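Local structure of spindle pole body-associated protein VIK1 (Saccharomyces cerevisiae, 2O0A) at residues Q125-Q131 / K202-R208; S196-I200 / K232-Q236. The protein recruits the minus end-directed motor Kar3 to microtubules and, as its heterodimeric partner, cross-links antiparallel microtubules and targets Kar3 to the spindle pole body. One frame throughout, in Å; residues are numbered along the deposited sequence.

Contact 1 of 2, residues Q125-Q131 / K202-R208; sequences QYVITLQ and KVQFFPR
Phe205 turns its ring edge toward the face of Tyr126, an edge-to-face pair with centroids 5.6 Å apart and planes at 75°. The CB of Phe205 also lies over that tyrosine face, in a CH-pi contact 4.1 Å from the ring centroid. The two strands run antiparallel here, and their tightly packed side carries Ile128, Leu130, Val203 and Phe205. On it Ile128 divides its work between two branches: CG2 presses on Val203 CG1 at 3.5 Å, while CG1 and CD1 run alongside the Phe205 ring, pointing the same way.

The other side is wetter and more polar. Thr129 has its OG1 between backbone N and carbonyl carbon (chi1 72°), beside Gln204, and the Gln204 N-H is shared: it bonds to Thr129 O at 3.2 Å from above the carbonyl plane and more weakly to that hydroxyl. The Thr129 hydroxyl also lies 3.0 Å from Gln204 OE1 and meets a water that donates to Lys202 O. A second water joins Gln131 OE1 to Lys202 NZ. Gln131 NE2 bonds to Leu167 O and Ser169 O, and Lys202 NZ to Ile165 O.

More exposed is the end where the strand pairing runs out, though one bond still closes it. Arg208 N bonds almost straight to Gln125 O (3.0 Å, 174°), and its guanidinium, held through NE by Gln123 O, lays one face over Val127 CG2, which is 3.5 Å from Arg208 NH1.

Both strands belong to the central sheet of this motor homology domain. Strand 172-174 flanks 126-136 and strand 221-228 flanks 197-207, while helix 105-116 packs on the apolar side, through Ala116 against Ile128, Ile112 against Leu130 and Leu115 against Phe205.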
ATOM      1  N   GLN A 125     -12.787  -1.457 -18.089  1.00 18.20           N
ATOM      2  CA  GLN A 125     -12.584  -2.892 -18.148  1.00 17.04           C
ATOM      3  C   GLN A 125     -13.303  -3.667 -17.041  1.00 16.22           C
ATOM      4  O   GLN A 125     -13.530  -4.870 -17.192  1.00 16.30           O
ATOM      5  CB  GLN A 125     -11.093  -3.202 -18.070  1.00 17.44           C
ATOM      6  CG  GLN A 125     -10.212  -2.532 -19.119  1.00 20.79           C
ATOM      7  CD  GLN A 125      -8.745  -2.715 -18.781  1.00 23.94           C
ATOM      8  OE1 GLN A 125      -8.189  -1.999 -17.946  0.50 25.97           O
ATOM      9  NE2 GLN A 125      -8.121  -3.699 -19.402  1.00 27.14           N
ATOM     10  N   TYR A 126     -13.628  -2.990 -15.944  1.00 14.77           N
ATOM     11  CA  TYR A 126     -14.136  -3.667 -14.739  1.00 14.68           C
ATOM     12  C   TYR A 126     -15.260  -2.905 -14.083  1.00 14.19           C
ATOM     13  O   TYR A 126     -15.304  -1.666 -14.141  1.00 13.89           O
ATOM     14  CB  TYR A 126     -13.029  -3.793 -13.674  1.00 14.21           C
ATOM     15  CG  TYR A 126     -11.796  -4.509 -14.142  1.00 15.28           C
ATOM     16  CD1 TYR A 126     -11.710  -5.900 -14.093  1.00 15.34           C
ATOM     17  CD2 TYR A 126     -10.694  -3.786 -14.623  1.00 15.15           C
ATOM     18  CE1 TYR A 126     -10.568  -6.564 -14.535  1.00 15.87           C
ATOM     19  CE2 TYR A 126      -9.551  -4.428 -15.034  1.00 16.02           C
ATOM     20  CZ  TYR A 126      -9.492  -5.815 -15.010  1.00 15.06           C
ATOM     21  OH  TYR A 126      -8.345  -6.450 -15.442  1.00 18.44           O
ATOM     22  N   VAL A 127     -16.145  -3.651 -13.413  1.00 14.05           N
ATOM     23  CA  VAL A 127     -16.985  -3.037 -12.384  1.00 14.94           C
ATOM     24  C   VAL A 127     -16.220  -3.168 -11.063  1.00 14.66           C
ATOM     25  O   VAL A 127     -15.682  -4.229 -10.741  1.00 14.83           O
ATOM     26  CB  VAL A 127     -18.371  -3.696 -12.271  1.00 14.26           C
ATOM     27  CG1 VAL A 127     -19.155  -3.122 -11.089  1.00 16.21           C
ATOM     28  CG2 VAL A 127     -19.164  -3.446 -13.552  1.00 15.07           C
ATOM     29  N   ILE A 128     -16.139  -2.060 -10.346  1.00 14.44           N
ATOM     30  CA  ILE A 128     -15.244  -1.937  -9.187  1.00 15.05           C
ATOM     31  C   ILE A 128     -16.052  -1.772  -7.907  1.00 14.72           C
ATOM     32  O   ILE A 128     -16.944  -0.914  -7.836  1.00 15.34           O
ATOM     33  CB  ILE A 128     -14.272  -0.728  -9.370  1.00 14.45           C
ATOM     34  CG1 ILE A 128     -13.447  -0.928 -10.641  1.00 16.19           C
ATOM     35  CG2 ILE A 128     -13.362  -0.568  -8.149  1.00 16.16           C
ATOM     36  CD1 ILE A 128     -12.574   0.246 -11.024  1.00 15.67           C
ATOM     37  N   THR A 129     -15.759  -2.601  -6.905  1.00 14.76           N
ATOM     38  CA  THR A 129     -16.405  -2.467  -5.597  1.00 14.29           C
ATOM     39  C   THR A 129     -15.402  -2.104  -4.516  1.00 14.09           C
ATOM     40  O   THR A 129     -14.203  -2.312  -4.680  1.00 13.83           O
ATOM     41  CB  THR A 129     -17.084  -3.778  -5.155  1.00 14.76           C
ATOM     42  OG1 THR A 129     -16.085  -4.732  -4.795  1.00 16.04           O
ATOM     43  CG2 THR A 129     -17.919  -4.343  -6.285  1.00 15.62           C
ATOM     44  N   LEU A 130     -15.911  -1.574  -3.414  1.00 13.69           N
ATOM     45  CA  LEU A 130     -15.060  -1.203  -2.291  1.00 12.87           C
ATOM     46  C   LEU A 130     -15.729  -1.478  -0.954  1.00 12.85           C
ATOM     47  O   LEU A 130     -16.920  -1.232  -0.790  1.00 13.17           O
ATOM     48  CB  LEU A 130     -14.647   0.278  -2.413  1.00 13.38           C
ATOM     49  CG  LEU A 130     -13.587   0.821  -1.440  1.00 13.69           C
ATOM     50  CD1 LEU A 130     -12.688   1.891  -2.087  1.00 16.69           C
ATOM     51  CD2 LEU A 130     -14.239   1.363  -0.163  1.00 15.71           C
ATOM     52  N   GLN A 131     -14.930  -2.000  -0.033  1.00 12.54           N
ATOM     53  CA  GLN A 131     -15.275  -2.072   1.393  1.00 12.40           C
ATOM     54  C   GLN A 131     -14.138  -1.445   2.172  1.00 12.83           C
ATOM     55  O   GLN A 131     -13.003  -1.445   1.707  1.00 11.84           O
ATOM     56  CB  GLN A 131     -15.438  -3.524   1.838  1.00 13.11           C
ATOM     57  CG  GLN A 131     -16.580  -4.237   1.120  1.00 14.12           C
ATOM     58  CD  GLN A 131     -16.571  -5.703   1.385  1.00 16.37           C
ATOM     59  OE1 GLN A 131     -15.763  -6.439   0.820  1.00 20.83           O
ATOM     60  NE2 GLN A 131     -17.467  -6.150   2.245  1.00 15.31           N
ATOM     61  N   LYS A 202     -10.810  -3.218   0.794  1.00 12.44           N
ATOM     62  CA  LYS A 202     -10.824  -4.315  -0.163  1.00 11.99           C
ATOM     63  C   LYS A 202     -11.562  -3.843  -1.402  1.00 11.98           C
ATOM     64  O   LYS A 202     -12.698  -3.353  -1.317  1.00 11.85           O
ATOM     65  CB  LYS A 202     -11.514  -5.553   0.432  1.00 12.80           C
ATOM     66  CG  LYS A 202     -11.623  -6.693  -0.578  1.00 14.50           C
ATOM     67  CD  LYS A 202     -12.319  -7.877   0.038  1.00 14.02           C
ATOM     68  CE  LYS A 202     -12.297  -9.031  -0.971  1.00 16.16           C
ATOM     69  NZ  LYS A 202     -13.189 -10.168  -0.547  1.00 17.34           N
ATOM     70  N   VAL A 203     -10.894  -3.947  -2.549  1.00 12.10           N
ATOM     71  CA  VAL A 203     -11.469  -3.546  -3.826  1.00 12.39           C
ATOM     72  C   VAL A 203     -11.575  -4.810  -4.673  1.00 12.49           C
ATOM     73  O   VAL A 203     -10.615  -5.591  -4.762  1.00 13.22           O
ATOM     74  CB  VAL A 203     -10.575  -2.488  -4.533  1.00 12.07           C
ATOM     75  CG1 VAL A 203     -11.099  -2.172  -5.935  1.00 13.91           C
ATOM     76  CG2 VAL A 203     -10.480  -1.211  -3.693  1.00 12.71           C
ATOM     77  N   GLN A 204     -12.737  -5.038  -5.282  1.00 13.05           N
ATOM     78  CA  GLN A 204     -12.882  -6.156  -6.217  1.00 13.26           C
ATOM     79  C   GLN A 204     -13.004  -5.586  -7.627  1.00 13.79           C
ATOM     80  O   GLN A 204     -13.727  -4.614  -7.842  1.00 14.02           O
ATOM     81  CB  GLN A 204     -14.132  -6.962  -5.909  1.00 12.93           C
ATOM     82  CG  GLN A 204     -14.158  -7.584  -4.534  1.00 15.55           C
ATOM     83  CD  GLN A 204     -15.479  -8.305  -4.285  1.00 17.37           C
ATOM     84  OE1 GLN A 204     -16.552  -7.689  -4.232  1.00 21.31           O
ATOM     85  NE2 GLN A 204     -15.404  -9.611  -4.169  1.00 18.33           N
ATOM     86  N   PHE A 205     -12.303  -6.204  -8.564  1.00 14.38           N
ATOM     87  CA  PHE A 205     -12.378  -5.830  -9.972  1.00 13.74           C
ATOM     88  C   PHE A 205     -13.086  -6.959 -10.730  1.00 14.57           C
ATOM     89  O   PHE A 205     -12.500  -8.016 -10.909  1.00 15.12           O
ATOM     90  CB  PHE A 205     -10.966  -5.640 -10.551  1.00 13.49           C
ATOM     91  CG  PHE A 205     -10.205  -4.473  -9.951  1.00 13.46           C
ATOM     92  CD1 PHE A 205     -10.283  -3.195 -10.525  1.00 13.76           C
ATOM     93  CD2 PHE A 205      -9.407  -4.664  -8.828  1.00 13.95           C
ATOM     94  CE1 PHE A 205      -9.585  -2.095  -9.959  1.00 13.83           C
ATOM     95  CE2 PHE A 205      -8.683  -3.585  -8.272  1.00 14.29           C
ATOM     96  CZ  PHE A 205      -8.786  -2.301  -8.832  1.00 14.31           C
ATOM     97  N   PHE A 206     -14.331  -6.728 -11.151  1.00 14.73           N
ATOM     98  CA  PHE A 206     -15.109  -7.733 -11.879  1.00 15.49           C
ATOM     99  C   PHE A 206     -15.019  -7.435 -13.367  1.00 15.57           C
ATOM    100  O   PHE A 206     -15.495  -6.386 -13.809  1.00 15.22           O
ATOM    101  CB  PHE A 206     -16.575  -7.680 -11.459  1.00 15.82           C
ATOM    102  CG  PHE A 206     -16.830  -8.189 -10.085  1.00 16.74           C
ATOM    103  CD1 PHE A 206     -17.041  -9.548  -9.870  1.00 17.67           C
ATOM    104  CD2 PHE A 206     -16.844  -7.323  -9.000  1.00 16.86           C
ATOM    105  CE1 PHE A 206     -17.290 -10.043  -8.587  1.00 17.44           C
ATOM    106  CE2 PHE A 206     -17.087  -7.821  -7.712  1.00 15.88           C
ATOM    107  CZ  PHE A 206     -17.304  -9.178  -7.517  1.00 15.20           C
ATOM    108  N   PRO A 207     -14.422  -8.344 -14.152  1.00 16.90           N
ATOM    109  CA  PRO A 207     -14.277  -8.030 -15.574  1.00 17.99           C
ATOM    110  C   PRO A 207     -15.619  -7.912 -16.279  1.00 18.58           C
ATOM    111  O   PRO A 207     -16.523  -8.746 -16.074  1.00 19.53           O
ATOM    112  CB  PRO A 207     -13.493  -9.228 -16.123  1.00 18.52           C
ATOM    113  CG  PRO A 207     -13.761 -10.325 -15.175  1.00 19.44           C
ATOM    114  CD  PRO A 207     -13.834  -9.657 -13.825  1.00 17.46           C
ATOM    115  N   ARG A 208     -15.743  -6.874 -17.099  1.00 19.79           N
ATOM    116  CA  ARG A 208     -16.958  -6.649 -17.878  1.00 20.33           C
ATOM    117  C   ARG A 208     -17.101  -7.693 -18.974  1.00 21.97           C
ATOM    118  O   ARG A 208     -16.104  -8.226 -19.472  1.00 21.93           O
ATOM    119  CB  ARG A 208     -16.955  -5.235 -18.466  1.00 20.21           C
ATOM    120  CG  ARG A 208     -17.026  -4.149 -17.401  1.00 19.34           C
ATOM    121  CD  ARG A 208     -17.098  -2.750 -17.992  1.00 19.70           C
ATOM    122  NE  ARG A 208     -16.998  -1.723 -16.954  1.00 19.72           N
ATOM    123  CZ  ARG A 208     -18.023  -1.207 -16.277  1.00 20.50           C
ATOM    124  NH1 ARG A 208     -19.272  -1.600 -16.531  1.00 18.76           N
ATOM    125  NH2 ARG A 208     -17.802  -0.280 -15.344  1.00 20.13           N
TER
HETATM  126  O   HOH W   1     -14.967  -4.903  -2.176  1.00 17.85           O
HETATM  127  O   HOH W   2     -15.511  -9.193   1.018  1.00 22.37           O

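Contact 2 of 2, residues S196-I200 / K232-Q236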
ATOM      1  N   SER A 196      -4.712   3.063  17.907  0.50 30.89           N
ATOM      2  CA  SER A 196      -3.995   1.953  17.279  1.00 30.84           C
ATOM      3  C   SER A 196      -4.914   1.011  16.506  0.70 29.61           C
ATOM      4  O   SER A 196      -6.068   0.790  16.880  0.70 29.99           O
ATOM      5  CB  SER A 196      -3.203   1.163  18.327  1.00 30.97           C
ATOM      6  OG  SER A 196      -2.761  -0.078  17.795  1.00 33.28           O
ATOM      7  N   GLY A 197      -4.378   0.456  15.422  1.00 28.32           N
ATOM      8  CA  GLY A 197      -5.052  -0.574  14.660  1.00 25.69           C
ATOM      9  C   GLY A 197      -4.626  -0.601  13.206  1.00 24.28           C
ATOM     10  O   GLY A 197      -3.491  -0.292  12.868  1.00 24.94           O
ATOM     11  N   MET A 198      -5.565  -0.949  12.342  1.00 21.52           N
ATOM     12  CA  MET A 198      -5.249  -1.150  10.944  1.00 19.13           C
ATOM     13  C   MET A 198      -6.481  -0.906  10.093  1.00 16.86           C
ATOM     14  O   MET A 198      -7.547  -1.472  10.344  1.00 16.64           O
ATOM     15  CB  MET A 198      -4.753  -2.575  10.748  1.00 18.90           C
ATOM     16  CG  MET A 198      -4.312  -2.918   9.322  1.00 18.96           C
ATOM     17  SD  MET A 198      -3.564  -4.558   9.216  1.00 22.51           S
ATOM     18  CE  MET A 198      -5.010  -5.575   9.359  1.00 22.58           C
ATOM     19  N   GLY A 199      -6.339  -0.062   9.079  1.00 15.61           N
ATOM     20  CA  GLY A 199      -7.393   0.061   8.086  1.00 14.23           C
ATOM     21  C   GLY A 199      -7.250  -0.996   7.002  1.00 14.20           C
ATOM     22  O   GLY A 199      -6.136  -1.345   6.601  1.00 14.08           O
ATOM     23  N   ILE A 200      -8.380  -1.521   6.540  1.00 13.09           N
ATOM     24  CA  ILE A 200      -8.398  -2.454   5.420  1.00 13.20           C
ATOM     25  C   ILE A 200      -9.401  -1.971   4.390  1.00 12.68           C
ATOM     26  O   ILE A 200     -10.593  -1.847   4.674  1.00 11.89           O
ATOM     27  CB  ILE A 200      -8.818  -3.883   5.822  1.00 13.39           C
ATOM     28  CG1 ILE A 200      -7.928  -4.420   6.944  1.00 14.11           C
ATOM     29  CG2 ILE A 200      -8.808  -4.798   4.596  1.00 13.50           C
ATOM     30  CD1 ILE A 200      -8.497  -5.673   7.618  1.00 16.67           C
ATOM     31  N   LYS A 232       2.407   2.773  16.785  1.00 23.59           N
ATOM     32  CA  LYS A 232       1.897   1.621  17.523  1.00 24.20           C
ATOM     33  C   LYS A 232       1.412   0.526  16.577  1.00 24.14           C
ATOM     34  O   LYS A 232       1.764  -0.640  16.754  1.00 24.54           O
ATOM     35  CB  LYS A 232       0.780   2.020  18.482  1.00 24.56           C
ATOM     36  CG  LYS A 232       1.243   2.205  19.924  1.00 27.08           C
ATOM     37  CD  LYS A 232       0.057   2.239  20.885  1.00 27.73           C
ATOM     38  CE  LYS A 232      -0.229   0.872  21.507  0.10 27.69           C
ATOM     39  NZ  LYS A 232      -0.873  -0.088  20.567  0.10 27.81           N
ATOM     40  N   SER A 233       0.651   0.925  15.552  1.00 23.91           N
ATOM     41  CA  SER A 233       0.118  -0.018  14.570  1.00 23.91           C
ATOM     42  C   SER A 233       1.268  -0.694  13.825  1.00 23.06           C
ATOM     43  O   SER A 233       1.271  -1.908  13.639  1.00 23.07           O
ATOM     44  CB  SER A 233      -0.828   0.691  13.584  1.00 23.83           C
ATOM     45  OG  SER A 233      -1.927   1.306  14.256  1.00 27.25           O
ATOM     46  N   ILE A 234       2.259   0.099  13.422  1.00 22.92           N
ATOM     47  CA  ILE A 234       3.423  -0.425  12.707  1.00 22.25           C
ATOM     48  C   ILE A 234       4.201  -1.446  13.549  1.00 22.87           C
ATOM     49  O   ILE A 234       4.701  -2.443  13.031  1.00 22.83           O
ATOM     50  CB  ILE A 234       4.344   0.722  12.256  1.00 21.95           C
ATOM     51  CG1 ILE A 234       3.641   1.560  11.182  1.00 21.38           C
ATOM     52  CG2 ILE A 234       5.674   0.189  11.750  1.00 21.48           C
ATOM     53  CD1 ILE A 234       4.252   2.937  10.975  1.00 21.45           C
ATOM     54  N   GLU A 235       4.302  -1.160  14.846  1.00 23.75           N
ATOM     55  CA  GLU A 235       5.002  -2.031  15.776  1.00 24.76           C
ATOM     56  C   GLU A 235       4.257  -3.332  16.007  1.00 24.69           C
ATOM     57  O   GLU A 235       4.879  -4.389  16.151  1.00 24.83           O
ATOM     58  CB  GLU A 235       5.223  -1.315  17.100  1.00 25.01           C
ATOM     59  CG  GLU A 235       6.269  -0.229  17.025  1.00 27.81           C
ATOM     60  CD  GLU A 235       6.393   0.536  18.325  1.00 31.36           C
ATOM     61  OE1 GLU A 235       5.430   0.525  19.129  1.00 34.16           O
ATOM     62  OE2 GLU A 235       7.451   1.165  18.525  1.00 32.84           O
ATOM     63  N   GLN A 236       2.927  -3.248  16.013  1.00 25.33           N
ATOM     64  CA  GLN A 236       2.078  -4.433  16.093  1.00 25.27           C
ATOM     65  C   GLN A 236       2.313  -5.329  14.876  1.00 25.12           C
ATOM     66  O   GLN A 236       2.477  -6.539  15.011  1.00 25.42           O
ATOM     67  CB  GLN A 236       0.605  -4.045  16.246  1.00 26.02           C
ATOM     68  CG  GLN A 236      -0.254  -5.113  16.907  0.10 25.44           C
ATOM     69  CD  GLN A 236      -1.602  -4.587  17.371  0.10 25.48           C
ATOM     70  OE1 GLN A 236      -2.632  -5.224  17.156  0.10 25.81           O
ATOM     71  NE2 GLN A 236      -1.601  -3.422  18.013  0.10 25.59           N
TER
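In the kinesin-like motor fold, the strand 197-207 and its antiparallel neighbour 221-228 belong to the central sheet, and the chain leaves the latter strand to enter helix 231-243. This contact joins the beginning of strand 197-207 to the first turns of that helix. By strand order, the strand start and the helix start probably lie just after the places where active kinesins carry their first nucleotide switch and the beginning of their second; the Vik1 domain keeps the fold but has no nucleotide-binding site.

A single serine makes the one hydrogen bond of the contact. Ser233 OG donates to Gly197 O over 2.6 Å, approaching with a tilt of 21° from the carbonyl plane. The bond is short and bent at the hydroxyl, with Ser233 CB pushed to 2.9 Å from the same Gly197 O. The hydroxyl reaches the strand because OG stands anti to the carbonyl carbon (chi1 -59°), and Ser233 OG also lies 2.8 Å from Gly197 N. One small polar group therefore sits close to both backbone polar atoms of a buried glycine. Gly197 has a phi of 153°, a backbone conformation open essentially to glycine. Asn230, just before the helix, adds a weak bond from its ND2 to Ser233 OG.

Helix 250-261 receives Met198 from the strand and Gln236 from the helix, both on Ile251, while helix 276-289 packs on Ile234. Ser196, by contrast, lies at the more open margin, where helix 231-243 brings two longer side chains to it. Lys232, its chain bent near the end, places NZ 3.4 Å from Ser196 OG, and the extended Gln236 brings NE2 to 3.5 Å from that same oxygen.

In the fold
Followed from the N terminus, the chain reaches contact 1 as it leaves helix 121-125 for strand 126-136, then wanders through short strands before returning as strand 197-207. That return closes contact 1 across 70 intervening residues, with no helix among those modelled. Contact 2 opens at the start of the same returning strand and closes 31 residues later, once strand 221-228 has run back and helix 231-243 has begun. The segments alternate along the sequence, so the two loops cross rather than nest. Their centres lie about 26 Å apart, toward opposite ends of strand 197-207: contact 1 ties it to a sheet neighbour, contact 2 to a helix.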